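Local coordinates for ribosomal protein S2-related protein (Deinococcus radiodurans, PDB 2JH3) that binds a 4Fe-4S cluster and may act as a chelatase of the CbiX type, possibly inserting iron into sirohydrochlorin, at residues P71-E76 against R114-A118; E87-G91 against V102-G106; L294-L299 against L368-Y372; L321-P327 against G354-L359; T402-V406 against L458-R462. All coordinates share one frame; numbering follows the deposited sequence.

Contact 1: P71-E76 against R114-A118; sequences PVFLSE and RPLGA
E76 and R114 close one side of a meeting between two loops that follow the neighbouring parallel strands 66-71 and 108-112 of the chelatase-like fold. R114 takes the carboxylate side-on: NE lies 3.0 Å from E76 OE2 and NH2 3.1 Å from E76 OE1, each oxygen accepting through its syn lone pair. The two planes differ by 21°, with OE1 in the guanidinium plane and OE2 tilted from it. E76 gets there on an extended chain with CG anti to the backbone N (chi1 176°), running across P115 at about a right angle; R114 supplies the bend, at chi3, and its NH1 is held separately by T98. With an alanine here the carboxylate is gone, and NE and NH2 of R114 would probably be left without their acceptors and the P115 ring less covered. Further in, the backbones join: L116 N donates to P71 O at 2.9 Å, almost straight at 176°, and G117 N donates to F73 O at 2.9 Å, around the inverse gamma turn centred on V72. L116 lies alongside V72 and L74, pointing the same way, its CD2 4.0 Å from V72 CG1 and 3.8 Å from L74 CD2. A beta carbon on G117 would clash with L74 CA, which suits a glycine there, and L74 CD2 lies 3.7 Å from G117 CA.

Contact 2: E87-G91 against V102-G106; sequences ELGLG and VRVLG
L90 and R103 come within 6.7 Å of each other, CA to CA, where the chain leaves helix 78-88 in a Schellman motif, with G89 as the C-prime residue (phi 83°), and passes beside strand 101-105, an outermost strand of its sheet within this chain, antiparallel to 108-112. G91 also has positive phi, so the backbone on both sides of L90 is turned in a way that favours glycine. R103 reaches back over this turn by bending at chi2 (-77°), which swings the guanidinium toward two successive carbonyls. The sound bond is NH2 to G91 O, 3.1 Å and 163° at the hydrogen; the oxygen lies in the guanidinium plane, but the donor stands well above the carbonyl plane. NE to L90 O is short yet strongly bent, and counts as weak. The remaining nitrogen, NH1, turns to its own strand and donates to V102 O at 2.9 Å. Beside the arginine, L105 crosses L90 at about a right angle. L90 CD2 and L105 CD2 are only 3.5 Å apart, tighter than ordinary contact. L105 CD1 rests 3.5 Å from G89 O. Y112 and V110 of strand 108-112 pack on L90 and L105 respectively. The chemistry is thus divided: one cationic group gathers neutral carbonyl oxygens from the helix exit and its own strand, and a leucine pair packs beside it.

Contact 3: L294-L299 against L368-Y372; sequences LGEVLL and LELLY
V297 and L371 meet tip to tip, CG2 to CD2 at 3.8 Å, where a beta hairpin of the stabilising-domain region packs on the end of helix 361-371. The hairpin turns through a type II' turn from L294 to V297, and its strands carry further leucines to the same helix: L299 CD2 lies 4.1 Å from L368 CD2, with L294 beside them. L284 of helix 275-290 and L308 of the next strand also pack on these leucines. Y372, the first residue beyond the helix, slides past V297 in the opposite direction, its CE2 3.8 Å from V297 CG2. CG is anti to the carbonyl carbon (chi1 -79°), which sends the ring down the hairpin to the turn, where OH accepts from E296 N at 3.0 Å (165°). A beta carbon on G295 would clash with that hydroxyl. The Y372 side chain lies about 10 Å from the iron-sulfur cluster. E296 OE2 forms a salt bridge with R349 of the second subunit, whereas OE1, also bonded to L351 N, is linked to the tyrosine by water 1: Y372 OH donates to the water at 2.6 Å, and the water donates to E296 OE1.

Contact 4: L321-P327 against G354-L359; sequences LQTVVTP and GWRAVL
Q322 N donates to G354 O at 2.8 Å, nearly straight at 169°, and opens a parallel ladder between strands 322-324 and 355-359. Q322 O then accepts from R356 N, also at 2.8 Å, and V324 uses both its backbone N and O, bonding to R356 O and to V358 N; this stepping of bonds between alternate residues is what a parallel pair requires. The segments run 25° from exactly parallel. G354 adopts backbone angles at which a beta carbon would press on the preceding carbonyl. R356 makes the side-chain hydrogen bond between the segments. Its CG takes the crowded position between backbone N and carbonyl carbon (chi1 78°), laying the chain alongside T323, and NH2 reaches T323 OG1 at 3.1 Å with the oxygen in the guanidinium plane. V358 CG2 lies over one face, offset toward the rim, and NE makes a salt bridge with E307, so NE and NH2 each have a partner. L321 crosses R356 at about a right angle, its CD1 4.1 Å from R356 CB. On the reverse face V324 CG2 packs 3.9 Å from A357 CB. T326 OG1 caps the following helix at G329 N. The pair thus frames a beta-alpha-beta unit: helix 327-333 covers W355 and V324 with L333, P327 touches helix 361-371, and strand 305-310 borders strand 355-359 antiparallel, leaving 322-324 outermost in the sheet of this chain.

Contact 5: T402-V406 against L458-R462; sequences TLARV and LAAVR
L403 and R462 cross at about a right angle, the leucine's CD1 meeting the arginine's aliphatic chain 4.0 Å from R462 CD. R462 leaves helix 455-467 with CG anti to the backbone N (chi1 -179°) and bends at chi3 (58°), which lays the methylenes past the 3-10 turn 402-406: CD also lies 3.8 Å from T402 O. The guanidinium folds back so that A459 CA lies over one face, toward its rim, and NE and NH2 are hydrogen-bonded to residues just beyond the segments. V406 CG1, anti to the carbonyl carbon, pushes against the helix backbone, 3.3 Å from L458 O and 3.7 Å from R462 N, and meets V461 CG1 at 4.2 Å. L403 CD1 approaches the same carbonyl at 3.8 Å. If an alanine stood at R462, the methylene chain would be lost, and L403 and T402 would probably lose much of their cover. The L458 side chain is about 8 Å from the cluster, on the helix that begins directly after the cluster ligand C454. No hydrogen bond joins the segments: the 3-10 turn backs this helix by van der Waals contact, with mainly the arginine's alkyl part doing the touching.

Overall arrangement
From the N terminus, contact 1 closes first, tying the loops after strands 66-71 and 108-112; contact 2 falls within its span, joining the end of helix 78-88 to the outermost strand of the same sheet, the nearest atoms of the two about 7 Å apart. Both lie in the first CbiX region. Contact 3 then opens in the stabilising domain and encloses contact 4; these two touch, V297 to W355 and L370 to P327, and share one sheet. Contact 5 follows in series, tying the 3-10 turn 402-406 to helix 455-467 in the iron-sulfur region. It reaches within about 6 Å of contact 2, nearest atoms, whereas contacts 1 and 3 stand on opposite sides of the chain's centre.

Contact 1: P71-E76 against R114-A118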
# COMPACT_ATOMS: atom_id res chain seq x y z
N PRO A 71 -10.67 -3.21 -31.48
CA PRO A 71 -11.10 -3.89 -30.26
C PRO A 71 -10.92 -5.41 -30.24
O PRO A 71 -11.61 -6.13 -30.97
CB PRO A 71 -12.61 -3.54 -30.17
CG PRO A 71 -12.79 -2.38 -31.06
CD PRO A 71 -11.84 -2.67 -32.19
N VAL A 72 -10.05 -5.90 -29.34
CA VAL A 72 -9.86 -7.33 -29.11
C VAL A 72 -10.95 -7.80 -28.12
O VAL A 72 -10.70 -8.05 -26.94
CB VAL A 72 -8.40 -7.63 -28.61
CG1 VAL A 72 -8.14 -9.18 -28.51
CG2 VAL A 72 -7.42 -7.09 -29.58
N PHE A 73 -12.19 -7.78 -28.62
CA PHE A 73 -13.38 -8.19 -27.90
C PHE A 73 -14.12 -9.15 -28.82
O PHE A 73 -14.18 -8.96 -30.05
CB PHE A 73 -14.33 -7.03 -27.58
CG PHE A 73 -13.84 -6.12 -26.48
CD1 PHE A 73 -14.49 -6.08 -25.26
CD2 PHE A 73 -12.70 -5.34 -26.66
CE1 PHE A 73 -14.03 -5.26 -24.23
CE2 PHE A 73 -12.25 -4.51 -25.65
CZ PHE A 73 -12.92 -4.48 -24.43
N LEU A 74 -14.67 -10.20 -28.20
CA LEU A 74 -15.36 -11.24 -28.95
C LEU A 74 -16.84 -11.02 -28.81
O LEU A 74 -17.61 -11.95 -28.62
CB LEU A 74 -14.91 -12.62 -28.48
CG LEU A 74 -13.45 -12.86 -28.81
CD1 LEU A 74 -12.99 -14.24 -28.43
CD2 LEU A 74 -13.20 -12.73 -30.27
N SER A 75 -17.25 -9.77 -28.86
CA SER A 75 -18.66 -9.41 -28.89
C SER A 75 -18.74 -8.12 -29.68
O SER A 75 -17.68 -7.51 -30.02
CB SER A 75 -19.19 -9.20 -27.50
OG SER A 75 -18.41 -8.17 -26.86
N GLU A 76 -19.96 -7.74 -30.03
CA GLU A 76 -20.20 -6.51 -30.75
C GLU A 76 -21.49 -6.05 -30.19
O GLU A 76 -22.51 -6.67 -30.41
CB GLU A 76 -20.28 -6.75 -32.26
CG GLU A 76 -20.62 -5.55 -33.09
CD GLU A 76 -20.42 -5.85 -34.58
OE1 GLU A 76 -20.81 -7.00 -35.03
OE2 GLU A 76 -19.89 -4.94 -35.28
N ARG A 114 -14.56 -2.47 -36.36
CA ARG A 114 -15.43 -3.44 -35.76
C ARG A 114 -14.56 -4.29 -34.89
O ARG A 114 -13.33 -4.37 -35.08
CB ARG A 114 -16.13 -4.24 -36.86
CG ARG A 114 -17.11 -3.39 -37.59
CD ARG A 114 -17.88 -4.20 -38.66
NE ARG A 114 -18.81 -5.17 -38.06
CZ ARG A 114 -19.58 -6.02 -38.76
NH1 ARG A 114 -19.50 -6.05 -40.10
NH2 ARG A 114 -20.36 -6.87 -38.13
N PRO A 115 -15.17 -4.91 -33.90
CA PRO A 115 -14.44 -5.80 -33.04
C PRO A 115 -14.01 -7.12 -33.64
O PRO A 115 -14.65 -7.64 -34.59
CB PRO A 115 -15.39 -6.01 -31.89
CG PRO A 115 -16.68 -5.48 -32.30
CD PRO A 115 -16.58 -4.76 -33.51
N LEU A 116 -12.93 -7.67 -33.07
CA LEU A 116 -12.35 -8.97 -33.48
C LEU A 116 -13.46 -9.97 -33.69
O LEU A 116 -13.51 -10.65 -34.72
CB LEU A 116 -11.44 -9.48 -32.39
CG LEU A 116 -10.82 -10.84 -32.59
CD1 LEU A 116 -10.04 -10.81 -33.90
CD2 LEU A 116 -9.92 -11.22 -31.48
N GLY A 117 -14.38 -10.02 -32.73
CA GLY A 117 -15.44 -11.02 -32.74
C GLY A 117 -16.35 -10.90 -33.92
O GLY A 117 -16.98 -11.87 -34.29
N ALA A 118 -16.45 -9.72 -34.53
CA ALA A 118 -17.30 -9.52 -35.74
C ALA A 118 -16.69 -9.98 -37.09
O ALA A 118 -17.39 -10.11 -38.10
CB ALA A 118 -17.73 -8.05 -35.85

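Contact 2: E87-G91 against V102-G106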
# COMPACT_ATOMS: atom_id res chain seq x y z
N GLU A 87 -15.03 6.57 -24.14
CA GLU A 87 -13.82 6.78 -23.38
C GLU A 87 -12.66 7.25 -24.28
O GLU A 87 -11.88 8.15 -23.92
CB GLU A 87 -13.47 5.50 -22.67
CG GLU A 87 -14.52 5.09 -21.63
CD GLU A 87 -14.57 6.10 -20.46
OE1 GLU A 87 -13.54 6.28 -19.77
OE2 GLU A 87 -15.63 6.69 -20.21
N LEU A 88 -12.61 6.69 -25.48
CA LEU A 88 -11.64 7.15 -26.45
C LEU A 88 -11.93 8.55 -26.93
O LEU A 88 -11.04 9.17 -27.50
CB LEU A 88 -11.62 6.22 -27.66
CG LEU A 88 -10.71 5.02 -27.84
CD1 LEU A 88 -9.39 4.93 -27.06
CD2 LEU A 88 -11.44 3.67 -27.82
N GLY A 89 -13.16 9.04 -26.78
CA GLY A 89 -13.52 10.38 -27.26
C GLY A 89 -13.86 10.46 -28.72
O GLY A 89 -13.60 11.48 -29.38
N LEU A 90 -14.45 9.39 -29.26
CA LEU A 90 -14.66 9.29 -30.72
C LEU A 90 -15.91 9.97 -31.23
O LEU A 90 -16.02 10.19 -32.45
CB LEU A 90 -14.65 7.82 -31.18
CG LEU A 90 -13.33 7.15 -30.95
CD1 LEU A 90 -13.39 5.74 -31.49
CD2 LEU A 90 -12.20 7.97 -31.60
N GLY A 91 -16.86 10.28 -30.35
CA GLY A 91 -18.11 10.96 -30.74
C GLY A 91 -18.95 10.05 -31.62
O GLY A 91 -19.30 10.41 -32.72
N VAL A 102 -14.22 6.93 -38.75
CA VAL A 102 -13.05 7.75 -38.96
C VAL A 102 -13.28 9.12 -38.30
O VAL A 102 -14.36 9.70 -38.44
CB VAL A 102 -12.76 7.90 -40.48
CG1 VAL A 102 -11.70 8.97 -40.71
CG2 VAL A 102 -12.29 6.60 -41.06
N ARG A 103 -12.28 9.60 -37.53
CA ARG A 103 -12.35 10.88 -36.85
C ARG A 103 -10.98 11.58 -36.92
O ARG A 103 -9.93 10.95 -36.99
CB ARG A 103 -12.72 10.76 -35.35
CG ARG A 103 -14.10 10.16 -35.04
CD ARG A 103 -15.24 11.15 -35.26
NE ARG A 103 -16.57 10.59 -35.00
CZ ARG A 103 -17.35 10.03 -35.92
NH1 ARG A 103 -16.96 9.95 -37.20
NH2 ARG A 103 -18.54 9.58 -35.58
N VAL A 104 -11.00 12.91 -36.88
CA VAL A 104 -9.77 13.63 -36.65
C VAL A 104 -9.85 14.04 -35.18
O VAL A 104 -10.74 14.80 -34.78
CB VAL A 104 -9.57 14.83 -37.55
CG1 VAL A 104 -8.26 15.52 -37.18
CG2 VAL A 104 -9.56 14.41 -39.02
N LEU A 105 -8.95 13.49 -34.37
CA LEU A 105 -8.85 13.92 -33.01
C LEU A 105 -7.41 14.08 -32.56
O LEU A 105 -6.53 13.36 -32.97
CB LEU A 105 -9.75 13.09 -32.08
CG LEU A 105 -9.46 11.78 -31.41
CD1 LEU A 105 -10.13 11.81 -30.02
CD2 LEU A 105 -10.03 10.64 -32.23
N GLY A 106 -7.18 15.14 -31.76
CA GLY A 106 -5.85 15.76 -31.68
C GLY A 106 -5.38 16.10 -33.10
O GLY A 106 -6.18 16.54 -33.96

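Contact 3: L294-L299 against L368-Y372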
# COMPACT_ATOMS: atom_id res chain seq x y z
N LEU A 294 12.93 7.84 -12.60
CA LEU A 294 11.57 8.07 -13.02
C LEU A 294 10.70 7.28 -12.09
O LEU A 294 10.76 6.04 -12.09
CB LEU A 294 11.36 7.54 -14.49
CG LEU A 294 12.23 8.07 -15.63
CD1 LEU A 294 11.75 7.60 -17.03
CD2 LEU A 294 12.23 9.59 -15.67
N GLY A 295 9.93 7.93 -11.20
CA GLY A 295 9.13 7.18 -10.21
C GLY A 295 10.06 6.31 -9.40
O GLY A 295 10.98 6.80 -8.74
N GLU A 296 9.82 5.00 -9.42
CA GLU A 296 10.57 4.03 -8.67
C GLU A 296 11.62 3.29 -9.51
O GLU A 296 12.17 2.26 -9.05
CB GLU A 296 9.63 2.98 -8.10
CG GLU A 296 8.70 3.43 -6.94
CD GLU A 296 7.93 2.21 -6.28
OE1 GLU A 296 6.94 1.73 -6.90
OE2 GLU A 296 8.26 1.81 -5.13
N VAL A 297 11.97 3.86 -10.65
CA VAL A 297 12.93 3.27 -11.58
C VAL A 297 14.17 4.11 -11.81
O VAL A 297 14.10 5.33 -11.96
CB VAL A 297 12.25 2.91 -12.94
CG1 VAL A 297 13.22 2.39 -14.01
CG2 VAL A 297 11.27 1.84 -12.66
N LEU A 298 15.31 3.41 -11.79
CA LEU A 298 16.63 3.95 -12.03
C LEU A 298 17.02 3.60 -13.48
O LEU A 298 16.98 2.43 -13.86
CB LEU A 298 17.67 3.37 -11.06
CG LEU A 298 19.10 3.93 -11.19
CD1 LEU A 298 19.16 5.34 -10.96
CD2 LEU A 298 20.02 3.23 -10.23
N LEU A 299 17.30 4.62 -14.29
CA LEU A 299 17.64 4.46 -15.71
C LEU A 299 19.13 4.88 -15.88
O LEU A 299 19.48 6.01 -15.55
CB LEU A 299 16.67 5.32 -16.52
CG LEU A 299 16.73 5.34 -18.05
CD1 LEU A 299 16.84 3.90 -18.69
CD2 LEU A 299 15.56 6.12 -18.62
N LEU A 368 9.60 1.72 -21.67
CA LEU A 368 9.10 2.73 -20.75
C LEU A 368 7.62 2.99 -20.89
O LEU A 368 6.99 3.24 -19.88
CB LEU A 368 9.89 4.06 -20.94
CG LEU A 368 11.06 4.54 -20.04
CD1 LEU A 368 11.40 3.70 -18.80
CD2 LEU A 368 12.27 4.88 -20.74
N GLU A 369 7.08 2.90 -22.10
CA GLU A 369 5.66 3.00 -22.31
C GLU A 369 4.85 1.83 -21.73
O GLU A 369 3.74 2.07 -21.23
CB GLU A 369 5.30 3.14 -23.77
CG GLU A 369 3.88 3.66 -23.91
CD GLU A 369 3.84 5.17 -23.69
OE1 GLU A 369 4.34 5.87 -24.60
OE2 GLU A 369 3.35 5.65 -22.63
N LEU A 370 5.35 0.60 -21.80
CA LEU A 370 4.65 -0.47 -21.15
C LEU A 370 4.83 -0.46 -19.59
O LEU A 370 3.99 -1.00 -18.89
CB LEU A 370 5.09 -1.82 -21.75
CG LEU A 370 4.78 -2.09 -23.24
CD1 LEU A 370 5.35 -3.39 -23.72
CD2 LEU A 370 3.26 -1.94 -23.62
N LEU A 371 5.95 0.03 -19.10
CA LEU A 371 6.28 0.04 -17.68
C LEU A 371 5.48 1.10 -16.93
O LEU A 371 4.87 0.88 -15.88
CB LEU A 371 7.75 0.37 -17.52
CG LEU A 371 8.22 0.55 -16.05
CD1 LEU A 371 8.13 -0.66 -15.25
CD2 LEU A 371 9.67 0.97 -16.05
N TYR A 372 5.48 2.29 -17.53
CA TYR A 372 4.78 3.43 -16.96
C TYR A 372 3.98 4.19 -18.05
O TYR A 372 4.34 5.28 -18.47
CB TYR A 372 5.76 4.42 -16.30
CG TYR A 372 6.33 4.13 -14.89
CD1 TYR A 372 5.48 3.91 -13.80
CD2 TYR A 372 7.69 4.16 -14.66
CE1 TYR A 372 5.97 3.71 -12.56
CE2 TYR A 372 8.22 3.94 -13.38
CZ TYR A 372 7.33 3.79 -12.31
OH TYR A 372 7.73 3.54 -10.98
O HOH W 1 6.00 2.79 -9.17

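Contact 4: L321-P327 against G354-L359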
# COMPACT_ATOMS: atom_id res chain seq x y z
N LEU A 321 19.88 -10.19 -9.42
CA LEU A 321 18.67 -9.73 -10.11
C LEU A 321 18.27 -10.62 -11.29
O LEU A 321 19.13 -11.14 -11.95
CB LEU A 321 18.89 -8.30 -10.58
CG LEU A 321 19.20 -7.30 -9.46
CD1 LEU A 321 19.59 -5.98 -10.05
CD2 LEU A 321 18.01 -7.18 -8.51
N GLN A 322 16.96 -10.74 -11.57
CA GLN A 322 16.50 -11.44 -12.77
C GLN A 322 16.61 -10.45 -13.94
O GLN A 322 16.08 -9.36 -13.88
CB GLN A 322 15.08 -11.97 -12.59
CG GLN A 322 14.50 -12.55 -13.85
CD GLN A 322 13.11 -13.10 -13.70
OE1 GLN A 322 12.54 -13.13 -12.59
NE2 GLN A 322 12.56 -13.59 -14.81
N THR A 323 17.32 -10.82 -14.98
CA THR A 323 17.53 -9.96 -16.16
C THR A 323 16.56 -10.25 -17.22
O THR A 323 16.38 -11.44 -17.60
CB THR A 323 18.95 -10.19 -16.77
OG1 THR A 323 19.90 -9.80 -15.82
CG2 THR A 323 19.21 -9.32 -18.03
N VAL A 324 15.97 -9.20 -17.80
CA VAL A 324 15.21 -9.31 -19.03
C VAL A 324 15.74 -8.37 -20.03
O VAL A 324 16.42 -7.35 -19.68
CB VAL A 324 13.74 -8.98 -18.81
CG1 VAL A 324 13.04 -10.11 -18.03
CG2 VAL A 324 13.56 -7.65 -18.13
N VAL A 325 15.40 -8.62 -21.29
CA VAL A 325 16.04 -7.86 -22.36
C VAL A 325 15.04 -7.37 -23.39
O VAL A 325 15.44 -6.94 -24.45
CB VAL A 325 17.20 -8.71 -23.02
CG1 VAL A 325 18.29 -9.03 -22.02
CG2 VAL A 325 16.62 -9.97 -23.68
N THR A 326 13.73 -7.53 -23.12
CA THR A 326 12.66 -7.12 -24.04
C THR A 326 11.68 -6.22 -23.25
O THR A 326 11.57 -6.31 -22.03
CB THR A 326 11.82 -8.32 -24.60
OG1 THR A 326 11.25 -8.99 -23.50
CG2 THR A 326 12.69 -9.31 -25.32
N PRO A 327 11.04 -5.28 -23.92
CA PRO A 327 9.95 -4.47 -23.27
C PRO A 327 8.85 -5.30 -22.68
O PRO A 327 8.32 -5.05 -21.59
CB PRO A 327 9.42 -3.65 -24.45
CG PRO A 327 10.54 -3.58 -25.38
CD PRO A 327 11.35 -4.77 -25.27
N GLY A 354 13.79 -6.79 -7.54
CA GLY A 354 14.43 -8.05 -7.93
C GLY A 354 14.76 -8.31 -9.39
O GLY A 354 15.30 -9.36 -9.73
N TRP A 355 14.58 -7.29 -10.19
CA TRP A 355 14.70 -7.39 -11.64
C TRP A 355 15.65 -6.36 -12.22
O TRP A 355 15.97 -5.35 -11.57
CB TRP A 355 13.32 -7.27 -12.26
CG TRP A 355 12.68 -5.92 -11.96
CD1 TRP A 355 11.88 -5.64 -10.92
CD2 TRP A 355 12.80 -4.69 -12.70
NE1 TRP A 355 11.52 -4.36 -10.93
CE2 TRP A 355 12.10 -3.72 -12.00
CE3 TRP A 355 13.46 -4.32 -13.88
CZ2 TRP A 355 11.98 -2.39 -12.45
CZ3 TRP A 355 13.34 -3.02 -14.33
CH2 TRP A 355 12.64 -2.07 -13.60
N ARG A 356 16.17 -6.61 -13.42
CA ARG A 356 16.89 -5.56 -14.20
C ARG A 356 16.61 -5.70 -15.71
O ARG A 356 16.59 -6.81 -16.22
CB ARG A 356 18.41 -5.55 -13.95
CG ARG A 356 19.22 -6.58 -14.63
CD ARG A 356 20.60 -6.74 -14.10
NE ARG A 356 21.59 -5.97 -14.87
CZ ARG A 356 22.20 -6.38 -15.98
NH1 ARG A 356 23.10 -5.60 -16.56
NH2 ARG A 356 21.97 -7.59 -16.47
N ALA A 357 16.32 -4.61 -16.39
CA ALA A 357 16.07 -4.71 -17.79
C ALA A 357 17.22 -4.12 -18.53
O ALA A 357 17.64 -2.99 -18.22
CB ALA A 357 14.79 -3.99 -18.20
N VAL A 358 17.73 -4.82 -19.55
CA VAL A 358 18.76 -4.24 -20.42
C VAL A 358 18.18 -4.08 -21.80
O VAL A 358 17.83 -5.06 -22.44
CB VAL A 358 20.03 -5.09 -20.40
CG1 VAL A 358 21.06 -4.58 -21.44
CG2 VAL A 358 20.67 -5.04 -19.05
N LEU A 359 17.98 -2.82 -22.22
CA LEU A 359 17.28 -2.48 -23.47
C LEU A 359 18.17 -1.69 -24.46
O LEU A 359 18.97 -0.89 -24.08
CB LEU A 359 16.02 -1.61 -23.21
CG LEU A 359 14.95 -2.22 -22.32
CD1 LEU A 359 13.74 -1.35 -22.16
CD2 LEU A 359 14.51 -3.63 -22.76

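Contact 5: T402-V406 against L458-R462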
# COMPACT_ATOMS: atom_id res chain seq x y z
N THR A 402 -23.84 0.09 -12.92
CA THR A 402 -23.58 0.23 -11.49
C THR A 402 -22.63 1.40 -11.18
O THR A 402 -22.76 2.07 -10.15
CB THR A 402 -22.88 -1.01 -10.94
OG1 THR A 402 -21.60 -1.15 -11.60
CG2 THR A 402 -23.72 -2.25 -11.19
N LEU A 403 -21.68 1.66 -12.09
CA LEU A 403 -20.73 2.78 -11.92
C LEU A 403 -21.33 4.19 -11.98
O LEU A 403 -20.71 5.14 -11.50
CB LEU A 403 -19.62 2.70 -12.97
CG LEU A 403 -18.25 3.25 -12.58
CD1 LEU A 403 -17.71 2.77 -11.23
CD2 LEU A 403 -17.26 2.85 -13.69
N ALA A 404 -22.48 4.37 -12.62
CA ALA A 404 -23.06 5.73 -12.71
C ALA A 404 -23.37 6.33 -11.34
O ALA A 404 -23.56 7.51 -11.18
CB ALA A 404 -24.31 5.68 -13.47
N ARG A 405 -23.55 5.45 -10.39
CA ARG A 405 -23.70 5.80 -9.00
C ARG A 405 -22.60 6.76 -8.50
O ARG A 405 -22.84 7.50 -7.55
CB ARG A 405 -23.67 4.50 -8.21
CG ARG A 405 -24.53 4.43 -7.06
CD ARG A 405 -26.01 4.28 -7.40
NE ARG A 405 -26.74 4.88 -6.28
CZ ARG A 405 -27.66 5.84 -6.36
NH1 ARG A 405 -28.12 6.34 -7.55
NH2 ARG A 405 -28.15 6.29 -5.22
N VAL A 406 -21.41 6.79 -9.15
CA VAL A 406 -20.40 7.82 -8.78
C VAL A 406 -20.92 9.25 -8.89
O VAL A 406 -20.43 10.15 -8.22
CB VAL A 406 -19.04 7.69 -9.60
CG1 VAL A 406 -18.37 6.37 -9.28
CG2 VAL A 406 -19.23 7.85 -11.05
N LEU A 458 -12.59 5.54 -9.41
CA LEU A 458 -14.04 5.52 -9.70
C LEU A 458 -14.72 4.35 -8.98
O LEU A 458 -15.78 4.50 -8.39
CB LEU A 458 -14.30 5.39 -11.19
CG LEU A 458 -13.93 6.58 -12.03
CD1 LEU A 458 -13.79 6.24 -13.48
CD2 LEU A 458 -14.94 7.67 -11.86
N ALA A 459 -14.13 3.18 -9.04
CA ALA A 459 -14.73 2.03 -8.30
C ALA A 459 -14.75 2.21 -6.76
O ALA A 459 -15.68 1.76 -6.05
CB ALA A 459 -13.93 0.77 -8.66
N ALA A 460 -13.72 2.85 -6.23
CA ALA A 460 -13.66 3.13 -4.76
C ALA A 460 -14.76 4.15 -4.37
O ALA A 460 -15.39 4.03 -3.28
CB ALA A 460 -12.27 3.64 -4.37
N VAL A 461 -15.00 5.13 -5.24
CA VAL A 461 -16.05 6.08 -4.96
C VAL A 461 -17.41 5.42 -5.09
O VAL A 461 -18.32 5.61 -4.24
CB VAL A 461 -15.99 7.33 -5.88
CG1 VAL A 461 -17.23 8.18 -5.65
CG2 VAL A 461 -14.77 8.13 -5.55
N ARG A 462 -17.57 4.58 -6.12
CA ARG A 462 -18.81 3.75 -6.19
C ARG A 462 -19.06 2.97 -4.88
O ARG A 462 -20.14 3.06 -4.33
CB ARG A 462 -18.76 2.79 -7.37
CG ARG A 462 -20.04 1.88 -7.53
CD ARG A 462 -19.69 0.71 -8.45
NE ARG A 462 -18.59 0.05 -7.81
CZ ARG A 462 -17.68 -0.73 -8.37
NH1 ARG A 462 -17.75 -1.02 -9.63
NH2 ARG A 462 -16.69 -1.21 -7.63